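Local coordinates for putative nucleolar GTP-binding protein 1 (Plasmodium falciparum, PDB 2QU8) that binds guanine nucleotides and probably acts as a GTPase of the nucleolar NOG1 family, whose members take part in ribosome assembly, at residues I32-A37 / L113-I118; S43-I48 / S182-L187; V49-V54 / G191-K196; D117-C122 / F149-K154. All blocks are in the same frame, centred on the assembly; numbering follows the deposited sequence.

Followed from the N terminus, the chain shows how a nucleotide-binding domain is tied together by distant pairings. Strand 30-35 comes first and closes a long loop onto strand 110-117 in interaction 1. Helix 42-49 then meets the loop that follows strand 179-183 in interaction 2, and the end of that helix and the turn after it meet the start of helix 192-222 in interaction 3; these three contacts cross one another along the chain. Interaction 4 begins at D117 and I118, where interaction 1 ends, joins strands 110-117 and 145-150, and is nested within the loops of interactions 2 and 3. Interactions 2 and 4 both hold GDP, and N150 binds T186 between them.

Interaction 1. Residues I32-A37 / L113-I118; sequences IILSGA and LFIIDI
L34 and L113 lie side by side on one face of the sheet and point the same way, with L34 CD2 3.6 Å from L113 CD2. The same L34 methyl also meets CD1 of I115, while I32 CG2 rests 3.7 Å from L113 CB. F45 and M46 of helix 42-49 close over this apolar row. The other face carries S35 and F114. With CG anti to the backbone N (chi1 -172°), the F114 ring swings along the strand until the CA of G36 sits over one face, 4.0 Å from the ring centroid, in a CH-pi contact. S35 OG approaches the edge of that ring, 3.3 Å from F114 CD1, and is itself hydrogen-bonded to L87 O. Backbone bonds fix the parallel register: L113 N to I33 O, S35 N to L113 O at 2.9 Å, and I115 N to S35 O at 2.8 Å. Beyond G36 the chains part, and a water bridges them, accepting from A37 N and donating to I115 O at 2.7 Å. Two central parallel strands, one running straight into a glycine-rich turn beside GDP, are consistent with the P-loop NTPase fold.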
# COMPACT_ATOMS: atom_id res chain seq x y z
N ILE A 32 -1.27 -4.27 5.96
CA ILE A 32 -0.68 -3.39 4.95
C ILE A 32 -0.71 -4.12 3.60
O ILE A 32 -0.18 -5.22 3.45
CB ILE A 32 0.76 -2.94 5.33
CG1 ILE A 32 0.75 -2.16 6.66
CG2 ILE A 32 1.35 -2.06 4.25
CD1 ILE A 32 2.13 -2.00 7.26
N ILE A 33 -1.36 -3.51 2.62
CA ILE A 33 -1.43 -4.06 1.27
C ILE A 33 -0.36 -3.38 0.43
O ILE A 33 -0.44 -2.18 0.18
CB ILE A 33 -2.83 -3.83 0.64
CG1 ILE A 33 -3.90 -4.49 1.52
CG2 ILE A 33 -2.86 -4.35 -0.82
CD1 ILE A 33 -5.30 -3.89 1.36
N LEU A 34 0.65 -4.14 0.02
CA LEU A 34 1.71 -3.58 -0.80
C LEU A 34 1.33 -3.50 -2.27
O LEU A 34 0.77 -4.46 -2.84
CB LEU A 34 3.02 -4.35 -0.63
CG LEU A 34 3.76 -4.15 0.69
CD1 LEU A 34 4.76 -5.29 0.87
CD2 LEU A 34 4.45 -2.78 0.73
N SER A 35 1.66 -2.37 -2.88
CA SER A 35 1.41 -2.13 -4.30
C SER A 35 2.52 -1.26 -4.88
O SER A 35 3.24 -0.59 -4.15
CB SER A 35 0.03 -1.48 -4.48
OG SER A 35 -0.26 -1.24 -5.84
N GLY A 36 2.68 -1.29 -6.20
CA GLY A 36 3.77 -0.60 -6.86
C GLY A 36 4.35 -1.44 -7.98
O GLY A 36 4.17 -2.66 -8.00
N ALA A 37 5.06 -0.79 -8.90
CA ALA A 37 5.63 -1.45 -10.08
C ALA A 37 6.60 -2.57 -9.71
O ALA A 37 7.08 -2.63 -8.57
CB ALA A 37 6.31 -0.43 -10.97
N LEU A 113 0.09 0.46 0.97
CA LEU A 113 1.40 1.07 0.82
C LEU A 113 1.80 0.93 -0.65
O LEU A 113 2.17 -0.16 -1.09
CB LEU A 113 2.44 0.43 1.75
CG LEU A 113 3.90 0.91 1.66
CD1 LEU A 113 4.04 2.44 1.74
CD2 LEU A 113 4.73 0.25 2.74
N PHE A 114 1.69 2.03 -1.39
CA PHE A 114 2.10 2.10 -2.78
C PHE A 114 3.51 2.66 -2.85
O PHE A 114 3.75 3.83 -2.50
CB PHE A 114 1.14 2.94 -3.65
CG PHE A 114 1.43 2.86 -5.13
CD1 PHE A 114 0.80 1.91 -5.94
CD2 PHE A 114 2.37 3.71 -5.72
CE1 PHE A 114 1.09 1.82 -7.30
CE2 PHE A 114 2.67 3.63 -7.08
CZ PHE A 114 2.02 2.69 -7.87
N ILE A 115 4.43 1.83 -3.31
CA ILE A 115 5.83 2.19 -3.33
C ILE A 115 6.26 2.67 -4.72
O ILE A 115 6.01 2.00 -5.73
CB ILE A 115 6.74 1.02 -2.86
CG1 ILE A 115 6.34 0.59 -1.44
CG2 ILE A 115 8.22 1.44 -2.95
CD1 ILE A 115 7.17 -0.54 -0.84
N ILE A 116 6.88 3.85 -4.73
CA ILE A 116 7.52 4.42 -5.89
C ILE A 116 9.03 4.38 -5.67
O ILE A 116 9.54 4.90 -4.67
CB ILE A 116 7.07 5.90 -6.15
CG1 ILE A 116 5.56 5.97 -6.46
CG2 ILE A 116 7.89 6.55 -7.28
CD1 ILE A 116 4.98 7.38 -6.51
N ASP A 117 9.73 3.73 -6.59
CA ASP A 117 11.18 3.76 -6.67
C ASP A 117 11.63 5.07 -7.34
O ASP A 117 11.62 5.18 -8.58
CB ASP A 117 11.67 2.52 -7.43
CG ASP A 117 13.17 2.53 -7.71
OD1 ASP A 117 13.90 3.35 -7.13
OD2 ASP A 117 13.61 1.69 -8.52
N ILE A 118 12.01 6.06 -6.53
CA ILE A 118 12.41 7.37 -7.07
C ILE A 118 13.78 7.40 -7.73
O ILE A 118 14.15 8.39 -8.34
CB ILE A 118 12.34 8.52 -6.01
CG1 ILE A 118 13.18 8.21 -4.76
CG2 ILE A 118 10.89 8.87 -5.69
CD1 ILE A 118 13.55 9.48 -3.95
O HOH W 1 5.59 1.94 -8.38

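Interaction 2. Residues S43-I48 / S182-L187; sequences SSFMNI and SSFSTL. With GDP (guanosine-5'-diphosphate), chain B.
S44 grips GDP O2A on the alpha phosphate twice, through its backbone N and, at 2.6 Å, through OG, while its CB rests 3.8 Å from T186 OG1. S43 adds a straight bond to the beta phosphate, from its N to GDP O3B at 2.7 Å (166°). Across the contact, T186 gives OG1 to GDP N7 in a short bond, and N150 ND2 binds the same hydroxyl. The T186 chi1 of 48° sets OG1 between the backbone N and the carbonyl carbon, which leaves CG2, beside the backbone N, to rest on the helix, 3.7 Å from F45 CA. I48 completes the apolar side, its CD1 lying 3.9 Å from T186 CB. Deeper in, F45 and F184 meet as an oblique aromatic pair with ring planes at 58°; F45 CE1 stands over one face of F184, offset toward its rim. Guanine O6 is reached by L187 N at 2.9 Å, and L187 CB lies against the base at GDP C6. One nucleotide is thus held at its phosphates by the P-loop helix and at its base by a loop, S185-T186-L187, that probably corresponds to the fifth conserved motif of GTPases.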
# COMPACT_ATOMS: atom_id res chain seq x y z
N SER A 43 8.70 -6.67 -2.06
CA SER A 43 9.05 -7.90 -1.34
C SER A 43 10.12 -7.63 -0.29
O SER A 43 10.09 -8.23 0.79
CB SER A 43 9.48 -9.04 -2.28
OG SER A 43 10.71 -8.75 -2.91
N SER A 44 11.06 -6.74 -0.61
CA SER A 44 12.09 -6.34 0.35
C SER A 44 11.46 -5.72 1.59
O SER A 44 11.82 -6.05 2.72
CB SER A 44 13.06 -5.35 -0.30
OG SER A 44 13.84 -5.97 -1.30
N PHE A 45 10.51 -4.81 1.38
CA PHE A 45 9.85 -4.12 2.48
C PHE A 45 9.13 -5.11 3.38
O PHE A 45 9.26 -5.08 4.61
CB PHE A 45 8.85 -3.08 1.95
CG PHE A 45 8.32 -2.17 3.01
CD1 PHE A 45 8.86 -0.89 3.17
CD2 PHE A 45 7.33 -2.60 3.87
CE1 PHE A 45 8.38 -0.03 4.18
CE2 PHE A 45 6.85 -1.76 4.88
CZ PHE A 45 7.38 -0.47 5.03
N MET A 46 8.37 -6.00 2.74
CA MET A 46 7.65 -7.03 3.47
C MET A 46 8.59 -7.87 4.34
O MET A 46 8.32 -8.08 5.53
CB MET A 46 6.89 -7.93 2.50
CG MET A 46 6.31 -9.16 3.16
SD MET A 46 5.61 -10.27 1.95
CE MET A 46 7.10 -10.82 1.10
N ASN A 47 9.68 -8.35 3.75
CA ASN A 47 10.66 -9.18 4.47
C ASN A 47 11.33 -8.50 5.66
O ASN A 47 11.50 -9.11 6.71
CB ASN A 47 11.71 -9.73 3.52
CG ASN A 47 11.19 -10.87 2.69
OD1 ASN A 47 11.31 -10.87 1.46
ND2 ASN A 47 10.58 -11.85 3.34
N ILE A 48 11.71 -7.25 5.48
CA ILE A 48 12.32 -6.47 6.56
C ILE A 48 11.39 -6.33 7.78
O ILE A 48 11.77 -6.71 8.89
CB ILE A 48 12.80 -5.10 6.05
CG1 ILE A 48 14.00 -5.29 5.12
CG2 ILE A 48 13.18 -4.18 7.21
CD1 ILE A 48 14.21 -4.16 4.16
N SER A 182 5.96 8.75 2.81
CA SER A 182 7.07 8.18 3.58
C SER A 182 8.24 7.92 2.65
O SER A 182 8.07 7.31 1.61
CB SER A 182 6.67 6.87 4.25
OG SER A 182 5.90 7.06 5.42
N SER A 183 9.43 8.36 3.04
CA SER A 183 10.65 8.08 2.28
C SER A 183 11.53 7.09 3.02
O SER A 183 11.67 7.17 4.24
CB SER A 183 11.41 9.38 2.00
OG SER A 183 10.59 10.30 1.30
N PHE A 184 12.14 6.17 2.27
CA PHE A 184 12.97 5.13 2.88
C PHE A 184 13.88 4.42 1.89
O PHE A 184 13.82 4.64 0.67
CB PHE A 184 12.11 4.09 3.63
CG PHE A 184 10.97 3.53 2.83
CD1 PHE A 184 11.15 2.42 2.00
CD2 PHE A 184 9.70 4.11 2.91
CE1 PHE A 184 10.10 1.89 1.26
CE2 PHE A 184 8.63 3.59 2.17
CZ PHE A 184 8.83 2.48 1.34
N SER A 185 14.74 3.58 2.44
CA SER A 185 15.57 2.70 1.64
C SER A 185 15.47 1.30 2.20
O SER A 185 15.92 1.04 3.31
CB SER A 185 17.02 3.17 1.66
OG SER A 185 17.87 2.16 1.15
N THR A 186 14.89 0.38 1.42
CA THR A 186 14.87 -1.02 1.81
C THR A 186 16.24 -1.70 1.61
O THR A 186 16.41 -2.87 1.96
CB THR A 186 13.69 -1.82 1.14
OG1 THR A 186 13.64 -1.56 -0.27
CG2 THR A 186 12.35 -1.44 1.74
N LEU A 187 17.21 -0.98 1.05
CA LEU A 187 18.58 -1.51 0.98
C LEU A 187 19.39 -1.13 2.22
O LEU A 187 20.16 -1.94 2.72
CB LEU A 187 19.31 -1.09 -0.31
CG LEU A 187 20.62 -1.82 -0.66
CD1 LEU A 187 20.42 -3.33 -0.86
CD2 LEU A 187 21.25 -1.21 -1.90
PB GDP B . 9.67 -5.93 -5.78
O1B GDP B . 9.70 -6.68 -7.10
O2B GDP B . 8.67 -4.81 -5.88
O3B GDP B . 9.21 -6.92 -4.75
O3A GDP B . 11.11 -5.33 -5.44
PA GDP B . 12.31 -6.15 -4.72
O1A GDP B . 12.40 -7.55 -5.30
O2A GDP B . 12.12 -6.19 -3.23
O5' GDP B . 13.56 -5.25 -5.15
C5' GDP B . 13.98 -5.22 -6.52
C4' GDP B . 15.46 -4.90 -6.62
O4' GDP B . 15.72 -3.66 -5.95
C3' GDP B . 16.32 -5.94 -5.91
O3' GDP B . 17.54 -6.11 -6.63
C2' GDP B . 16.59 -5.31 -4.57
O2' GDP B . 17.77 -5.84 -3.95
C1' GDP B . 16.71 -3.84 -4.93
N9 GDP B . 16.38 -2.90 -3.85
C8 GDP B . 15.40 -3.06 -2.94
N7 GDP B . 15.35 -1.99 -2.10
C5 GDP B . 16.32 -1.13 -2.49
C6 GDP B . 16.80 0.20 -2.04
O6 GDP B . 16.27 0.76 -1.05
N1 GDP B . 17.83 0.75 -2.70
C2 GDP B . 18.42 0.16 -3.76
N2 GDP B . 19.45 0.79 -4.38
N3 GDP B . 18.02 -1.05 -4.22
C4 GDP B . 16.99 -1.73 -3.64

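Interaction 3. Residues V49-V54 / G191-K196; sequences VSRANV and GVEQAK
A Schellman motif ends helix 42-49, whose last residue V49 packs, with R51 just after it, against the first turn of helix 192-222, where V192, E193 and K196 receive them. V49 is the apolar centre. Its CG1, placed beside the backbone N, faces V192 CG1 at 3.9 Å, and V192 also touches F45, I48, F184 and T186. One turn on, V49 and K196 run antiparallel past one another, so that the lysine meets V49 with its hydrocarbon stem: K196 CD lies 3.8 Å from V49 CB. A bend at chi3 (76°), followed by another at chi4, turns NZ away from V49, and the side chain also leans on F71 and H73 of strand 66-73. In Ras-like G domains the helix after the P-loop and the C-terminal helix lie on the same side of the sheet, and here their ends meet. G191 occupies the N-cap of the second helix, with A195 N bonded to G191 O at 2.9 Å. R51, at positive phi, leaves the first helix within a type I' turn from S50 to N53. Its NH2 is held by I48 O and makes a weak, long salt bridge to E193 OE2, 3.5 Å away. The carboxylate oxygen comes to the guanidinium edge, near its plane, although the two flat groups stand 82° apart.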
# COMPACT_ATOMS: atom_id res chain seq x y z
N VAL A 49 10.18 -5.82 7.56
CA VAL A 49 9.27 -5.51 8.66
C VAL A 49 8.68 -6.75 9.33
O VAL A 49 8.31 -6.71 10.49
CB VAL A 49 8.13 -4.52 8.24
CG1 VAL A 49 8.73 -3.24 7.66
CG2 VAL A 49 7.14 -5.16 7.25
N SER A 50 8.61 -7.86 8.59
CA SER A 50 8.07 -9.09 9.17
C SER A 50 9.17 -10.03 9.68
O SER A 50 8.87 -11.13 10.16
CB SER A 50 7.19 -9.80 8.15
OG SER A 50 7.98 -10.30 7.10
N ARG A 51 10.43 -9.60 9.60
CA ARG A 51 11.60 -10.44 9.87
C ARG A 51 11.49 -11.78 9.14
O ARG A 51 11.77 -12.84 9.70
CB ARG A 51 11.81 -10.66 11.38
CG ARG A 51 11.82 -9.38 12.22
CD ARG A 51 12.97 -8.48 11.82
NE ARG A 51 13.22 -7.41 12.80
CZ ARG A 51 13.02 -6.11 12.58
NH1 ARG A 51 13.30 -5.24 13.54
NH2 ARG A 51 12.56 -5.68 11.41
N ALA A 52 11.05 -11.70 7.88
CA ALA A 52 10.81 -12.87 7.02
C ALA A 52 9.80 -13.90 7.55
O ALA A 52 9.78 -15.05 7.09
CB ALA A 52 12.14 -13.55 6.62
N ASN A 53 8.94 -13.48 8.48
CA ASN A 53 7.85 -14.35 8.94
C ASN A 53 6.73 -14.30 7.91
O ASN A 53 5.75 -13.57 8.06
CB ASN A 53 7.34 -13.96 10.33
CG ASN A 53 6.27 -14.92 10.86
OD1 ASN A 53 5.67 -14.67 11.91
ND2 ASN A 53 6.03 -16.02 10.14
N VAL A 54 6.91 -15.08 6.85
CA VAL A 54 6.17 -14.92 5.62
C VAL A 54 5.62 -16.27 5.17
O VAL A 54 6.37 -17.25 5.02
CB VAL A 54 7.07 -14.29 4.50
CG1 VAL A 54 6.43 -14.41 3.12
CG2 VAL A 54 7.39 -12.83 4.83
N GLY A 191 14.59 4.80 7.51
CA GLY A 191 13.19 5.21 7.31
C GLY A 191 12.15 4.10 7.17
O GLY A 191 10.95 4.38 7.12
N VAL A 192 12.60 2.85 7.09
CA VAL A 192 11.69 1.72 6.86
C VAL A 192 10.70 1.51 8.01
O VAL A 192 9.49 1.39 7.79
CB VAL A 192 12.46 0.41 6.54
CG1 VAL A 192 11.52 -0.80 6.58
CG2 VAL A 192 13.14 0.51 5.18
N GLU A 193 11.21 1.45 9.23
CA GLU A 193 10.36 1.31 10.41
C GLU A 193 9.41 2.49 10.58
O GLU A 193 8.23 2.30 10.90
CB GLU A 193 11.20 1.07 11.67
CG GLU A 193 11.86 -0.33 11.70
CD GLU A 193 10.84 -1.47 11.78
OE1 GLU A 193 9.81 -1.29 12.46
OE2 GLU A 193 11.08 -2.54 11.16
N GLN A 194 9.90 3.70 10.32
CA GLN A 194 9.05 4.89 10.30
C GLN A 194 7.88 4.78 9.31
O GLN A 194 6.75 5.13 9.65
CB GLN A 194 9.88 6.15 9.98
CG GLN A 194 10.71 6.67 11.15
CD GLN A 194 9.87 7.03 12.38
OE1 GLN A 194 10.29 6.78 13.52
NE2 GLN A 194 8.68 7.59 12.17
N ALA A 195 8.17 4.30 8.10
CA ALA A 195 7.14 4.07 7.07
C ALA A 195 6.08 3.07 7.54
O ALA A 195 4.88 3.25 7.31
CB ALA A 195 7.79 3.59 5.79
N LYS A 196 6.53 2.01 8.20
CA LYS A 196 5.65 0.99 8.77
C LYS A 196 4.74 1.58 9.84
O LYS A 196 3.54 1.30 9.88
CB LYS A 196 6.49 -0.16 9.34
CG LYS A 196 5.68 -1.35 9.83
CD LYS A 196 6.51 -2.23 10.75
CE LYS A 196 6.66 -1.62 12.14
NZ LYS A 196 5.33 -1.22 12.69

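Interaction 4. Residues D117-C122 / F149-K154; sequences DISEQC and FNKIDK. With GDP (guanosine-5'-diphosphate), chain B.
D117 and N150 pair as neighbours on parallel strands, and just beyond them I118 N donates to N150 O at 3.2 Å as segment 117-122 goes through a type I turn from D117 to E120. N150, K151 and D153 form the NKxD (G4) signature of GTPases, which reads the guanine base. D153 takes both donors of the base edge: GDP N1 reaches OD2 at 2.6 Å and GDP N2 reaches OD1 at 2.9 Å. K151 runs extended between the base and D117, its CG 3.4 Å from GDP C6, and ends in a salt bridge from NZ to D117 OD2 at 2.9 Å. That ammonium, which N39 O also binds, comes from 64° above the carboxylate plane, while C122 N, nearly in line with the C-O bond, comes from the other face. D117 OD1 is gripped as well, by S119 N in an Asx turn and by S119 OG on its syn side at 2.6 Å. S119 N, S119 OG and C122 N hold the carboxylate's rotation, and it in turn helps to place K151 NZ. N150 ND2 is bound to V40 O, tying the signature to a neighbouring loop. Behind the polar site, I118 CG2 packs on F149 CD2 and I118 CD1 meets I152 CG2. Farther out, Q121 lies roughly perpendicular to K154, its NE2 3.6 Å from K154 CD, and a water donates to Q121 OE1 at 2.6 Å while accepting from K151 NZ.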
# COMPACT_ATOMS: atom_id res chain seq x y z
N ASP A 117 9.73 3.73 -6.59
CA ASP A 117 11.18 3.76 -6.67
C ASP A 117 11.63 5.07 -7.34
O ASP A 117 11.62 5.18 -8.58
CB ASP A 117 11.67 2.52 -7.43
CG ASP A 117 13.17 2.53 -7.71
OD1 ASP A 117 13.90 3.35 -7.13
OD2 ASP A 117 13.61 1.69 -8.52
N ILE A 118 12.01 6.06 -6.53
CA ILE A 118 12.41 7.37 -7.07
C ILE A 118 13.78 7.40 -7.73
O ILE A 118 14.15 8.39 -8.34
CB ILE A 118 12.34 8.52 -6.01
CG1 ILE A 118 13.18 8.21 -4.76
CG2 ILE A 118 10.89 8.87 -5.69
CD1 ILE A 118 13.55 9.48 -3.95
N SER A 119 14.54 6.31 -7.59
CA SER A 119 15.79 6.16 -8.34
C SER A 119 15.56 5.68 -9.78
O SER A 119 16.47 5.77 -10.62
CB SER A 119 16.75 5.22 -7.61
OG SER A 119 16.39 3.85 -7.77
N GLU A 120 14.36 5.17 -10.05
CA GLU A 120 13.93 4.64 -11.36
C GLU A 120 14.68 3.38 -11.84
O GLU A 120 14.49 2.95 -12.97
CB GLU A 120 13.91 5.74 -12.43
CG GLU A 120 12.89 6.83 -12.15
CD GLU A 120 13.07 8.06 -13.03
OE1 GLU A 120 14.11 8.19 -13.70
OE2 GLU A 120 12.16 8.92 -13.03
N GLN A 121 15.51 2.80 -10.97
CA GLN A 121 16.24 1.56 -11.25
C GLN A 121 15.31 0.38 -11.56
O GLN A 121 15.73 -0.59 -12.21
CB GLN A 121 17.20 1.20 -10.10
CG GLN A 121 18.39 2.16 -9.93
CD GLN A 121 19.48 1.63 -8.97
OE1 GLN A 121 19.31 0.61 -8.31
NE2 GLN A 121 20.59 2.34 -8.91
N CYS A 122 14.06 0.47 -11.09
CA CYS A 122 13.02 -0.53 -11.34
C CYS A 122 12.69 -0.66 -12.82
O CYS A 122 12.08 -1.64 -13.25
CB CYS A 122 11.74 -0.18 -10.56
SG CYS A 122 10.91 1.33 -11.13
N PHE A 149 8.25 6.50 -0.95
CA PHE A 149 9.34 6.82 -1.86
C PHE A 149 10.56 6.03 -1.45
O PHE A 149 11.20 6.33 -0.44
CB PHE A 149 9.60 8.32 -1.91
CG PHE A 149 8.39 9.11 -2.29
CD1 PHE A 149 7.69 9.82 -1.34
CD2 PHE A 149 7.92 9.08 -3.60
CE1 PHE A 149 6.54 10.54 -1.69
CE2 PHE A 149 6.78 9.79 -3.96
CZ PHE A 149 6.09 10.51 -3.00
N ASN A 150 10.86 5.00 -2.23
CA ASN A 150 11.91 4.05 -1.91
C ASN A 150 13.18 4.28 -2.71
O ASN A 150 13.18 4.99 -3.72
CB ASN A 150 11.41 2.62 -2.12
CG ASN A 150 12.25 1.59 -1.40
OD1 ASN A 150 13.00 1.93 -0.48
ND2 ASN A 150 12.14 0.33 -1.80
N LYS A 151 14.25 3.64 -2.25
CA LYS A 151 15.60 3.67 -2.84
C LYS A 151 16.27 5.04 -2.74
O LYS A 151 17.02 5.44 -3.64
CB LYS A 151 15.62 3.10 -4.28
CG LYS A 151 14.94 1.73 -4.42
CD LYS A 151 15.47 0.96 -5.62
CE LYS A 151 14.65 -0.30 -5.87
NZ LYS A 151 14.73 -0.73 -7.30
N ILE A 152 16.01 5.75 -1.64
CA ILE A 152 16.60 7.07 -1.39
C ILE A 152 18.13 7.03 -1.26
O ILE A 152 18.79 8.06 -1.33
CB ILE A 152 16.00 7.76 -0.13
CG1 ILE A 152 16.28 6.92 1.12
CG2 ILE A 152 14.51 8.05 -0.33
CD1 ILE A 152 15.90 7.56 2.42
N ASP A 153 18.68 5.83 -1.06
CA ASP A 153 20.12 5.62 -1.09
C ASP A 153 20.71 5.92 -2.48
O ASP A 153 21.91 6.08 -2.62
CB ASP A 153 20.48 4.19 -0.66
CG ASP A 153 19.87 3.13 -1.56
OD1 ASP A 153 20.63 2.39 -2.22
OD2 ASP A 153 18.62 3.03 -1.62
N LYS A 154 19.84 5.99 -3.48
CA LYS A 154 20.25 6.29 -4.85
C LYS A 154 19.59 7.56 -5.37
O LYS A 154 19.51 7.77 -6.59
CB LYS A 154 19.91 5.12 -5.79
CG LYS A 154 20.62 3.81 -5.48
CD LYS A 154 22.05 3.80 -5.96
CE LYS A 154 22.76 2.52 -5.55
NZ LYS A 154 24.20 2.57 -5.93
PB GDP B . 9.67 -5.93 -5.78
O1B GDP B . 9.70 -6.68 -7.10
O2B GDP B . 8.67 -4.81 -5.88
O3B GDP B . 9.21 -6.92 -4.75
O3A GDP B . 11.11 -5.33 -5.44
PA GDP B . 12.31 -6.15 -4.72
O1A GDP B . 12.40 -7.55 -5.30
O2A GDP B . 12.12 -6.19 -3.23
O5' GDP B . 13.56 -5.25 -5.15
C5' GDP B . 13.98 -5.22 -6.52
C4' GDP B . 15.46 -4.90 -6.62
O4' GDP B . 15.72 -3.66 -5.95
C3' GDP B . 16.32 -5.94 -5.91
O3' GDP B . 17.54 -6.11 -6.63
C2' GDP B . 16.59 -5.31 -4.57
O2' GDP B . 17.77 -5.84 -3.95
C1' GDP B . 16.71 -3.84 -4.93
N9 GDP B . 16.38 -2.90 -3.85
C8 GDP B . 15.40 -3.06 -2.94
N7 GDP B . 15.35 -1.99 -2.10
C5 GDP B . 16.32 -1.13 -2.49
C6 GDP B . 16.80 0.20 -2.04
O6 GDP B . 16.27 0.76 -1.05
N1 GDP B . 17.83 0.75 -2.70
C2 GDP B . 18.42 0.16 -3.76
N2 GDP B . 19.45 0.79 -4.38
N3 GDP B . 18.02 -1.05 -4.22
C4 GDP B . 16.99 -1.73 -3.64
O HOH W 2 17.69 -1.12 -7.30
O HOH W 3 15.77 -2.70 -9.61